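Local coordinates for protein putative aldo/keto reductase (PDB 4R9O) that probably acts as an NADP-dependent oxidoreductase of the aldo/keto reductase family, although its substrate is not established, at residues C[17-26]-C[254-265]; C[187-195]-C[288-296]. One frame throughout, in Å; residues are numbered along the deposited sequence.

Interaction 1: residues C[17-26]-C[254-265]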
loop_
_atom_site.group_PDB
_atom_site.type_symbol
_atom_site.label_atom_id
_atom_site.label_comp_id
_atom_site.label_asym_id
_atom_site.label_seq_id
_atom_site.Cartn_x
_atom_site.Cartn_y
_atom_site.Cartn_z
ATOM N N PHE C 17 2.635 26.839 29.196
ATOM C CA PHE C 17 3.949 26.631 28.588
ATOM C C PHE C 17 4.367 27.811 27.720
ATOM O O PHE C 17 3.561 28.683 27.392
ATOM C CB PHE C 17 3.961 25.359 27.730
ATOM C CG PHE C 17 4.026 24.078 28.519
ATOM C CD1 PHE C 17 4.200 24.093 29.893
ATOM C CD2 PHE C 17 3.921 22.850 27.874
ATOM C CE1 PHE C 17 4.257 22.914 30.616
ATOM C CE2 PHE C 17 3.983 21.660 28.596
ATOM C CZ PHE C 17 4.154 21.695 29.966
ATOM N N SER C 18 5.639 27.846 27.344
ATOM C CA SER C 18 6.041 28.764 26.287
ATOM C C SER C 18 5.653 28.103 24.955
ATOM O O SER C 18 5.714 26.888 24.831
ATOM C CB SER C 18 7.539 29.087 26.367
ATOM O OG SER C 18 8.329 27.916 26.267
ATOM N N ARG C 19 5.230 28.905 23.986
ATOM C CA ARG C 19 4.772 28.411 22.688
ATOM C C ARG C 19 5.849 27.618 21.946
ATOM O O ARG C 19 5.550 26.696 21.182
ATOM C CB ARG C 19 4.305 29.588 21.829
ATOM C CG ARG C 19 3.560 29.200 20.583
ATOM C CD ARG C 19 3.153 30.441 19.826
ATOM N NE ARG C 19 2.271 30.109 18.721
ATOM C CZ ARG C 19 1.795 30.995 17.861
ATOM N NH1 ARG C 19 2.127 32.276 17.985
ATOM N NH2 ARG C 19 0.995 30.595 16.877
ATOM N N PHE C 20 7.105 27.995 22.156
ATOM C CA PHE C 20 8.226 27.218 21.643
ATOM C C PHE C 20 8.889 26.458 22.793
ATOM O O PHE C 20 9.037 26.980 23.892
ATOM C CB PHE C 20 9.240 28.117 20.930
ATOM C CG PHE C 20 8.851 28.480 19.523
ATOM C CD1 PHE C 20 9.285 27.715 18.453
ATOM C CD2 PHE C 20 8.067 29.592 19.268
ATOM C CE1 PHE C 20 8.929 28.044 17.149
ATOM C CE2 PHE C 20 7.717 29.937 17.968
ATOM C CZ PHE C 20 8.150 29.158 16.907
ATOM N N VAL C 21 9.281 25.218 22.526
ATOM C CA VAL C 21 9.844 24.333 23.543
ATOM C C VAL C 21 11.290 23.967 23.224
ATOM O O VAL C 21 11.600 23.562 22.101
ATOM C CB VAL C 21 8.994 23.045 23.664
ATOM C CG1 VAL C 21 9.648 22.034 24.612
ATOM C CG2 VAL C 21 7.581 23.392 24.125
ATOM N N MET C 22 12.193 24.120 24.193
ATOM C CA MET C 22 13.577 23.686 23.975
ATOM C C MET C 22 13.715 22.191 24.249
ATOM O O MET C 22 13.512 21.741 25.376
ATOM C CB MET C 22 14.553 24.474 24.855
ATOM C CG MET C 22 16.016 24.189 24.531
ATOM S SD MET C 22 16.467 24.740 22.867
ATOM C CE MET C 22 17.437 23.352 22.292
ATOM N N GLY C 23 14.061 21.426 23.216
ATOM C CA GLY C 23 14.229 19.980 23.341
ATOM C C GLY C 23 15.683 19.587 23.594
ATOM O O GLY C 23 16.600 20.109 22.960
ATOM N N TYR C 24 15.896 18.654 24.516
ATOM C CA TYR C 24 17.247 18.307 24.930
ATOM C C TYR C 24 17.665 16.876 24.571
ATOM O O TYR C 24 18.598 16.333 25.164
ATOM C CB TYR C 24 17.394 18.543 26.439
ATOM C CG TYR C 24 17.619 20.005 26.772
ATOM C CD1 TYR C 24 18.892 20.567 26.675
ATOM C CD2 TYR C 24 16.567 20.830 27.163
ATOM C CE1 TYR C 24 19.112 21.905 26.961
ATOM C CE2 TYR C 24 16.781 22.181 27.454
ATOM C CZ TYR C 24 18.054 22.710 27.353
ATOM O OH TYR C 24 18.287 24.040 27.648
ATOM N N TRP C 25 17.016 16.282 23.572
ATOM C CA TRP C 25 17.349 14.909 23.214
ATOM C C TRP C 25 18.750 14.780 22.618
ATOM O O TRP C 25 19.345 13.709 22.698
ATOM C CB TRP C 25 16.289 14.326 22.261
ATOM C CG TRP C 25 16.459 14.608 20.792
ATOM C CD1 TRP C 25 17.041 13.789 19.858
ATOM C CD2 TRP C 25 16.016 15.770 20.082
ATOM N NE1 TRP C 25 16.997 14.378 18.616
ATOM C CE2 TRP C 25 16.370 15.592 18.725
ATOM C CE3 TRP C 25 15.353 16.940 20.459
ATOM C CZ2 TRP C 25 16.088 16.548 17.747
ATOM C CZ3 TRP C 25 15.068 17.886 19.483
ATOM C CH2 TRP C 25 15.435 17.683 18.141
ATOM N N ARG C 26 19.287 15.870 22.066
ATOM C CA ARG C 26 20.623 15.880 21.450
ATOM C C ARG C 26 21.707 16.454 22.366
ATOM O O ARG C 26 22.828 16.689 21.919
ATOM C CB ARG C 26 20.614 16.696 20.149
ATOM C CG ARG C 26 19.718 16.146 19.057
ATOM C CD ARG C 26 20.494 15.266 18.084
ATOM N NE ARG C 26 21.322 16.056 17.173
ATOM C CZ ARG C 26 22.519 15.685 16.728
ATOM N NH1 ARG C 26 23.195 16.473 15.903
ATOM N NH2 ARG C 26 23.041 14.529 17.103
ATOM N N LEU C 254 3.036 26.453 12.929
ATOM C CA LEU C 254 2.226 27.303 13.800
ATOM C C LEU C 254 0.857 27.631 13.206
ATOM O O LEU C 254 -0.089 27.915 13.939
ATOM C CB LEU C 254 2.950 28.622 14.100
ATOM C CG LEU C 254 4.212 28.600 14.964
ATOM C CD1 LEU C 254 4.726 30.027 15.131
ATOM C CD2 LEU C 254 3.940 27.959 16.319
ATOM N N ARG C 255 0.776 27.626 11.877
ATOM C CA ARG C 255 -0.451 27.986 11.163
ATOM C C ARG C 255 -1.554 26.933 11.356
ATOM O O ARG C 255 -2.737 27.225 11.181
ATOM C CB ARG C 255 -0.141 28.185 9.670
ATOM C CG ARG C 255 -1.327 28.602 8.788
ATOM C CD ARG C 255 -1.982 29.875 9.296
ATOM N NE ARG C 255 -3.164 30.240 8.510
ATOM C CZ ARG C 255 -4.377 29.729 8.707
ATOM N NH1 ARG C 255 -5.396 30.134 7.956
ATOM N NH2 ARG C 255 -4.575 28.812 9.654
ATOM N N LEU C 256 -1.164 25.715 11.730
ATOM C CA LEU C 256 -2.129 24.634 11.939
ATOM C C LEU C 256 -3.134 24.982 13.032
ATOM O O LEU C 256 -2.764 25.516 14.073
ATOM C CB LEU C 256 -1.412 23.332 12.294
ATOM C CG LEU C 256 -0.525 22.728 11.194
ATOM C CD1 LEU C 256 0.143 21.442 11.678
ATOM C CD2 LEU C 256 -1.345 22.462 9.944
ATOM N N PRO C 257 -4.420 24.665 12.803
ATOM C CA PRO C 257 -5.473 25.013 13.769
ATOM C C PRO C 257 -5.465 24.170 15.062
ATOM O O PRO C 257 -6.206 24.500 15.986
ATOM C CB PRO C 257 -6.761 24.794 12.971
ATOM C CG PRO C 257 -6.392 23.788 11.939
ATOM C CD PRO C 257 -4.966 24.054 11.577
ATOM N N SER C 258 -4.647 23.123 15.147
ATOM C CA SER C 258 -4.404 22.486 16.449
ATOM C C SER C 258 -3.473 23.347 17.319
ATOM O O SER C 258 -3.328 23.110 18.524
ATOM C CB SER C 258 -3.813 21.083 16.277
ATOM O OG SER C 258 -2.735 21.076 15.358
ATOM N N GLN C 259 -2.863 24.354 16.700
ATOM C CA GLN C 259 -1.977 25.307 17.392
ATOM C C GLN C 259 -0.816 24.626 18.128
ATOM O O GLN C 259 -0.684 24.755 19.336
ATOM C CB GLN C 259 -2.789 26.163 18.369
ATOM C CG GLN C 259 -3.996 26.838 17.716
ATOM C CD GLN C 259 -4.753 27.747 18.673
ATOM O OE1 GLN C 259 -4.261 28.809 19.052
ATOM N NE2 GLN C 259 -5.954 27.332 19.067
ATOM N N PRO C 260 0.046 23.917 17.381
ATOM C CA PRO C 260 1.166 23.167 17.964
ATOM C C PRO C 260 2.218 24.056 18.636
ATOM O O PRO C 260 2.366 25.232 18.281
ATOM C CB PRO C 260 1.784 22.452 16.749
ATOM C CG PRO C 260 0.750 22.546 15.658
ATOM C CD PRO C 260 0.049 23.834 15.912
ATOM N N LEU C 261 2.926 23.470 19.600
ATOM C CA LEU C 261 4.102 24.053 20.237
ATOM C C LEU C 261 5.341 23.369 19.662
ATOM O O LEU C 261 5.617 22.208 19.993
ATOM C CB LEU C 261 4.063 23.864 21.758
ATOM C CG LEU C 261 3.003 24.600 22.593
ATOM C CD1 LEU C 261 1.575 24.119 22.318
ATOM C CD2 LEU C 261 3.336 24.457 24.062
ATOM N N PRO C 262 6.083 24.073 18.791
ATOM C CA PRO C 262 7.268 23.469 18.161
ATOM C C PRO C 262 8.407 23.234 19.145
ATOM O O PRO C 262 8.735 24.120 19.938
ATOM C CB PRO C 262 7.674 24.500 17.097
ATOM C CG PRO C 262 6.431 25.335 16.865
ATOM C CD PRO C 262 5.752 25.388 18.211
ATOM N N ILE C 263 8.996 22.039 19.095
ATOM C CA ILE C 263 10.177 21.721 19.893
ATOM C C ILE C 263 11.424 22.014 19.086
ATOM O O ILE C 263 11.606 21.460 18.000
ATOM C CB ILE C 263 10.205 20.242 20.333
ATOM C CG1 ILE C 263 8.947 19.904 21.139
ATOM C CG2 ILE C 263 11.493 19.931 21.108
ATOM C CD1 ILE C 263 8.727 18.406 21.329
ATOM N N ILE C 264 12.259 22.906 19.608
ATOM C CA ILE C 264 13.518 23.263 18.976
ATOM C C ILE C 264 14.603 22.374 19.566
ATOM O O ILE C 264 14.652 22.191 20.781
ATOM C CB ILE C 264 13.885 24.744 19.213
ATOM C CG1 ILE C 264 12.660 25.647 19.056
ATOM C CG2 ILE C 264 15.037 25.179 18.306
ATOM C CD1 ILE C 264 12.894 27.050 19.594
ATOM N N GLY C 265 15.474 21.832 18.721
ATOM C CA GLY C 265 16.484 20.901 19.190
ATOM C C GLY C 265 17.921 21.348 19.022
ATOM O O GLY C 265 18.846 20.582 19.300
HETATM O O HOH W 1 -0.305 28.367 16.530
HETATM O O HOH W 2 18.229 18.587 21.436
#
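Val21 is bonded through both its N-H and its carbonyl to strand 261-264. Its N donates to Pro262 O at 2.9 Å, with an N-H...O angle of 170°. Its O accepts Ile264 N at 2.7 Å, almost in line with the C=O bond. Gly23 N then donates to Ile264 O at 2.6 Å. Met22 lies between these bonds and turns its backbone the other way, to Thr51 and Asp53 of strand 51-53. The pairing is parallel, with Val21 opposite Ile263 and Met22 opposite Ile264. In an aldo/keto reductase this is the closure of the TIM barrel: the last barrel strand, 261-264, pairs with the first, 16-23. Val21 and Ile263 lie side by side on one face of the sheet, CB to CG1 4.0 Å. Ile264 is on the other face and brings CD1 to the Phe20 ring. Pro262 lies against the same ring, with its CD over one face near the rim. Ser18 OG donates to Phe20 O at 2.6 Å and also bonds to Thr50 N. Two waters add polar links between the segments. One bridges Arg19 NH2 and Leu254 O. The other takes a bond from Arg26 N and gives one each to Gly23 O and Gly265 O. Arg19 reaches Leu254 with its chain extended and CG anti to the backbone N (chi1 -168°). Leu254 CD1 sits over the centre of one guanidinium face. NH1 forms a salt bridge with Glu279, but NE is buried against Leu254 CD2 at 3.6 Å and has no polar partner. Trp25 sets CZ3 3.3 Å from Gly265 CA, and its side chain also lies near Tyr58, the probable proton donor.

Interaction 2: residues C[187-195]-C[288-296]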
loop_
_atom_site.group_PDB
_atom_site.type_symbol
_atom_site.label_atom_id
_atom_site.label_comp_id
_atom_site.label_asym_id
_atom_site.label_seq_id
_atom_site.Cartn_x
_atom_site.Cartn_y
_atom_site.Cartn_z
ATOM N N SER C 187 5.669 18.167 10.201
ATOM C CA SER C 187 6.528 18.975 9.345
ATOM C C SER C 187 5.994 18.911 7.922
ATOM O O SER C 187 5.145 18.070 7.623
ATOM C CB SER C 187 7.973 18.481 9.400
ATOM O OG SER C 187 8.148 17.343 8.582
ATOM N N PRO C 188 6.480 19.793 7.035
ATOM C CA PRO C 188 6.091 19.640 5.628
ATOM C C PRO C 188 6.567 18.295 5.067
ATOM O O PRO C 188 5.997 17.784 4.104
ATOM C CB PRO C 188 6.799 20.815 4.929
ATOM C CG PRO C 188 7.019 21.829 6.007
ATOM C CD PRO C 188 7.238 21.038 7.275
ATOM N N VAL C 189 7.594 17.731 5.698
ATOM C CA VAL C 189 8.209 16.467 5.287
ATOM C C VAL C 189 7.423 15.256 5.800
ATOM O O VAL C 189 7.528 14.154 5.265
ATOM C CB VAL C 189 9.676 16.394 5.797
ATOM C CG1 VAL C 189 10.369 15.130 5.331
ATOM C CG2 VAL C 189 10.449 17.609 5.338
ATOM N N HIS C 190 6.639 15.463 6.852
ATOM C CA HIS C 190 5.861 14.389 7.449
ATOM C C HIS C 190 4.480 14.907 7.819
ATOM O O HIS C 190 4.304 15.482 8.895
ATOM C CB HIS C 190 6.567 13.825 8.691
ATOM C CG HIS C 190 5.874 12.635 9.286
ATOM N ND1 HIS C 190 5.982 11.374 8.750
ATOM C CD2 HIS C 190 5.047 12.525 10.354
ATOM C CE1 HIS C 190 5.259 10.528 9.469
ATOM N NE2 HIS C 190 4.685 11.203 10.449
ATOM N N GLN C 191 3.508 14.697 6.928
ATOM C CA GLN C 191 2.187 15.306 7.065
ATOM C C GLN C 191 0.971 14.392 7.328
ATOM O O GLN C 191 -0.162 14.889 7.267
ATOM C CB GLN C 191 1.865 16.128 5.797
ATOM C CG GLN C 191 2.887 17.211 5.400
ATOM C CD GLN C 191 2.418 18.049 4.198
ATOM O OE1 GLN C 191 1.225 18.332 4.050
ATOM N NE2 GLN C 191 3.351 18.424 3.328
ATOM N N PRO C 192 1.167 13.085 7.628
ATOM C CA PRO C 192 -0.081 12.308 7.676
ATOM C C PRO C 192 -1.017 12.702 8.821
ATOM O O PRO C 192 -2.221 12.504 8.705
ATOM C CB PRO C 192 0.413 10.866 7.855
ATOM C CG PRO C 192 1.736 10.990 8.530
ATOM C CD PRO C 192 2.339 12.250 7.977
ATOM N N LEU C 193 -0.485 13.269 9.899
ATOM C CA LEU C 193 -1.332 13.559 11.055
ATOM C C LEU C 193 -2.302 14.720 10.782
ATOM O O LEU C 193 -3.245 14.957 11.549
ATOM C CB LEU C 193 -0.468 13.860 12.279
ATOM C CG LEU C 193 0.404 12.667 12.699
ATOM C CD1 LEU C 193 1.155 12.987 13.983
ATOM C CD2 LEU C 193 -0.423 11.383 12.853
ATOM N N LEU C 194 -2.058 15.439 9.693
ATOM C CA LEU C 194 -2.921 16.550 9.303
ATOM C C LEU C 194 -4.320 16.067 8.960
ATOM O O LEU C 194 -5.306 16.779 9.175
ATOM C CB LEU C 194 -2.335 17.293 8.106
ATOM C CG LEU C 194 -1.338 18.421 8.407
ATOM C CD1 LEU C 194 -0.078 17.892 9.077
ATOM C CD2 LEU C 194 -1.004 19.156 7.129
ATOM N N LEU C 195 -4.399 14.851 8.429
ATOM C CA LEU C 195 -5.661 14.350 7.911
ATOM C C LEU C 195 -6.080 12.991 8.484
ATOM O O LEU C 195 -7.169 12.502 8.169
ATOM C CB LEU C 195 -5.588 14.274 6.384
ATOM C CG LEU C 195 -5.308 15.614 5.681
ATOM C CD1 LEU C 195 -5.179 15.433 4.180
ATOM C CD2 LEU C 195 -6.387 16.645 5.993
ATOM N N TRP C 288 1.118 28.638 2.440
ATOM C CA TRP C 288 1.055 27.402 3.205
ATOM C C TRP C 288 0.833 26.227 2.261
ATOM O O TRP C 288 1.456 25.181 2.397
ATOM C CB TRP C 288 -0.061 27.458 4.260
ATOM C CG TRP C 288 -0.037 26.297 5.231
ATOM C CD1 TRP C 288 0.573 26.265 6.451
ATOM C CD2 TRP C 288 -0.647 25.007 5.060
ATOM N NE1 TRP C 288 0.393 25.040 7.047
ATOM C CE2 TRP C 288 -0.360 24.249 6.214
ATOM C CE3 TRP C 288 -1.410 24.420 4.044
ATOM C CZ2 TRP C 288 -0.801 22.932 6.382
ATOM C CZ3 TRP C 288 -1.859 23.119 4.214
ATOM C CH2 TRP C 288 -1.551 22.385 5.374
ATOM N N PHE C 289 -0.053 26.403 1.291
ATOM C CA PHE C 289 -0.397 25.300 0.401
ATOM C C PHE C 289 0.703 25.038 -0.623
ATOM O O PHE C 289 0.956 23.885 -0.995
ATOM C CB PHE C 289 -1.744 25.567 -0.270
ATOM C CG PHE C 289 -2.917 25.168 0.591
ATOM C CD1 PHE C 289 -3.302 23.841 0.680
ATOM C CD2 PHE C 289 -3.610 26.112 1.335
ATOM C CE1 PHE C 289 -4.364 23.460 1.481
ATOM C CE2 PHE C 289 -4.684 25.735 2.134
ATOM C CZ PHE C 289 -5.057 24.412 2.204
ATOM N N ARG C 290 1.373 26.103 -1.046
ATOM C CA ARG C 290 2.538 25.983 -1.916
ATOM C C ARG C 290 3.640 25.176 -1.241
ATOM O O ARG C 290 4.279 24.334 -1.870
ATOM C CB ARG C 290 3.084 27.356 -2.299
ATOM C CG ARG C 290 2.882 27.731 -3.743
ATOM C CD ARG C 290 3.854 28.840 -4.132
ATOM N NE ARG C 290 3.609 30.062 -3.372
ATOM C CZ ARG C 290 4.453 31.089 -3.304
ATOM N NH1 ARG C 290 4.135 32.158 -2.588
ATOM N NH2 ARG C 290 5.612 31.047 -3.951
ATOM N N ILE C 291 3.871 25.460 0.036
ATOM C CA ILE C 291 4.785 24.668 0.852
ATOM C C ILE C 291 4.383 23.199 0.921
ATOM O O ILE C 291 5.195 22.313 0.664
ATOM C CB ILE C 291 4.867 25.202 2.278
ATOM C CG1 ILE C 291 5.520 26.568 2.259
ATOM C CG2 ILE C 291 5.734 24.282 3.135
ATOM C CD1 ILE C 291 6.847 26.476 1.631
ATOM N N ARG C 292 3.131 22.952 1.288
ATOM C CA ARG C 292 2.616 21.587 1.377
ATOM C C ARG C 292 2.915 20.806 0.101
ATOM O O ARG C 292 3.428 19.685 0.154
ATOM C CB ARG C 292 1.109 21.594 1.646
ATOM C CG ARG C 292 0.458 20.211 1.561
ATOM C CD ARG C 292 -1.055 20.309 1.617
ATOM N NE ARG C 292 -1.706 19.022 1.362
ATOM C CZ ARG C 292 -2.141 18.197 2.313
ATOM N NH1 ARG C 292 -1.996 18.520 3.593
ATOM N NH2 ARG C 292 -2.720 17.043 1.991
ATOM N N LYS C 293 2.610 21.425 -1.036
ATOM C CA LYS C 293 2.709 20.784 -2.339
ATOM C C LYS C 293 4.158 20.589 -2.784
ATOM O O LYS C 293 4.499 19.575 -3.388
ATOM C CB LYS C 293 1.933 21.603 -3.374
ATOM C CG LYS C 293 0.434 21.643 -3.079
ATOM C CD LYS C 293 -0.338 22.499 -4.074
ATOM C CE LYS C 293 -1.843 22.427 -3.798
ATOM N NZ LYS C 293 -2.637 23.199 -4.783
ATOM N N ALA C 294 5.010 21.557 -2.485
ATOM C CA ALA C 294 6.431 21.412 -2.779
ATOM C C ALA C 294 6.997 20.187 -2.050
ATOM O O ALA C 294 7.835 19.460 -2.593
ATOM C CB ALA C 294 7.184 22.666 -2.394
ATOM N N ALA C 295 6.499 19.945 -0.840
ATOM C CA ALA C 295 6.946 18.824 -0.015
ATOM C C ALA C 295 6.388 17.469 -0.453
ATOM O O ALA C 295 7.048 16.449 -0.277
ATOM C CB ALA C 295 6.580 19.073 1.421
ATOM N N LEU C 296 5.175 17.448 -0.999
ATOM C CA LEU C 296 4.566 16.189 -1.439
ATOM C C LEU C 296 4.842 15.902 -2.913
ATOM O O LEU C 296 5.137 14.769 -3.288
ATOM C CB LEU C 296 3.049 16.206 -1.209
ATOM C CG LEU C 296 2.549 16.314 0.228
ATOM C CD1 LEU C 296 1.064 16.039 0.300
ATOM C CD2 LEU C 296 3.319 15.354 1.117
#
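Gln191 lays its amide against the last turns of helix 288-296, across the side chain of Arg292. Its OE1 lies 3.2 Å from Arg292 CG. OE1 is also near Arg292 NH1, but the angle is too poor for a hydrogen bond. The amide and guanidinium planes are turned 76° apart. NE2 donates weakly to Arg292 O at 3.4 Å and touches Leu296 CD2. A stronger bond fixes the amide from its own loop: NE2 gives a nearly straight bond to Pro188 O at 2.8 Å, with the acceptor in the amide plane. Pro188 O also meets Ala295 CB, while the proline ring lies alongside Ile291, CG to CG2 4.0 Å. The extended chain of Arg292, with CG anti to the backbone N (chi1 172°), brings its guanidinium to the loop. Leu194 CD2 meets the edge of this guanidinium and also the edge of the Trp288 ring, 3.7 Å from CH2. Leu195 CD1 touches Arg292 NH2. In the next shell, Trp288 NE1 donates to Trp252 O and the two indole rings stack. The contact joins the loop after barrel strand 182-185 to the C-terminal helix 285-296, on the outside of the TIM barrel. Helix 245-254 packs on Pro188, Gln191 and Ile291, helix 227-240 also covers Ile291, and helix 198-205 meets Leu194.

From the N terminus, residues 17-26 come first and pair with 254-265, so interaction 1 closes a loop of 227 residues and with it the barrel. Within that loop lies 187-195, whose partner 288-296 comes only after 254-265. When 288-296 returns to 187-195, interaction 2 closes a loop of 92 residues. The two closures therefore cross and do not nest. Interaction 1 lies near the centre of the chain. Interaction 2 lies at the periphery and ties a loop to the C-terminal helix. Their centres are about 17 Å apart, yet they touch: Leu256 CD2 lies 3.6 Å from Trp288 CZ2. Both contacts also meet a second subunit.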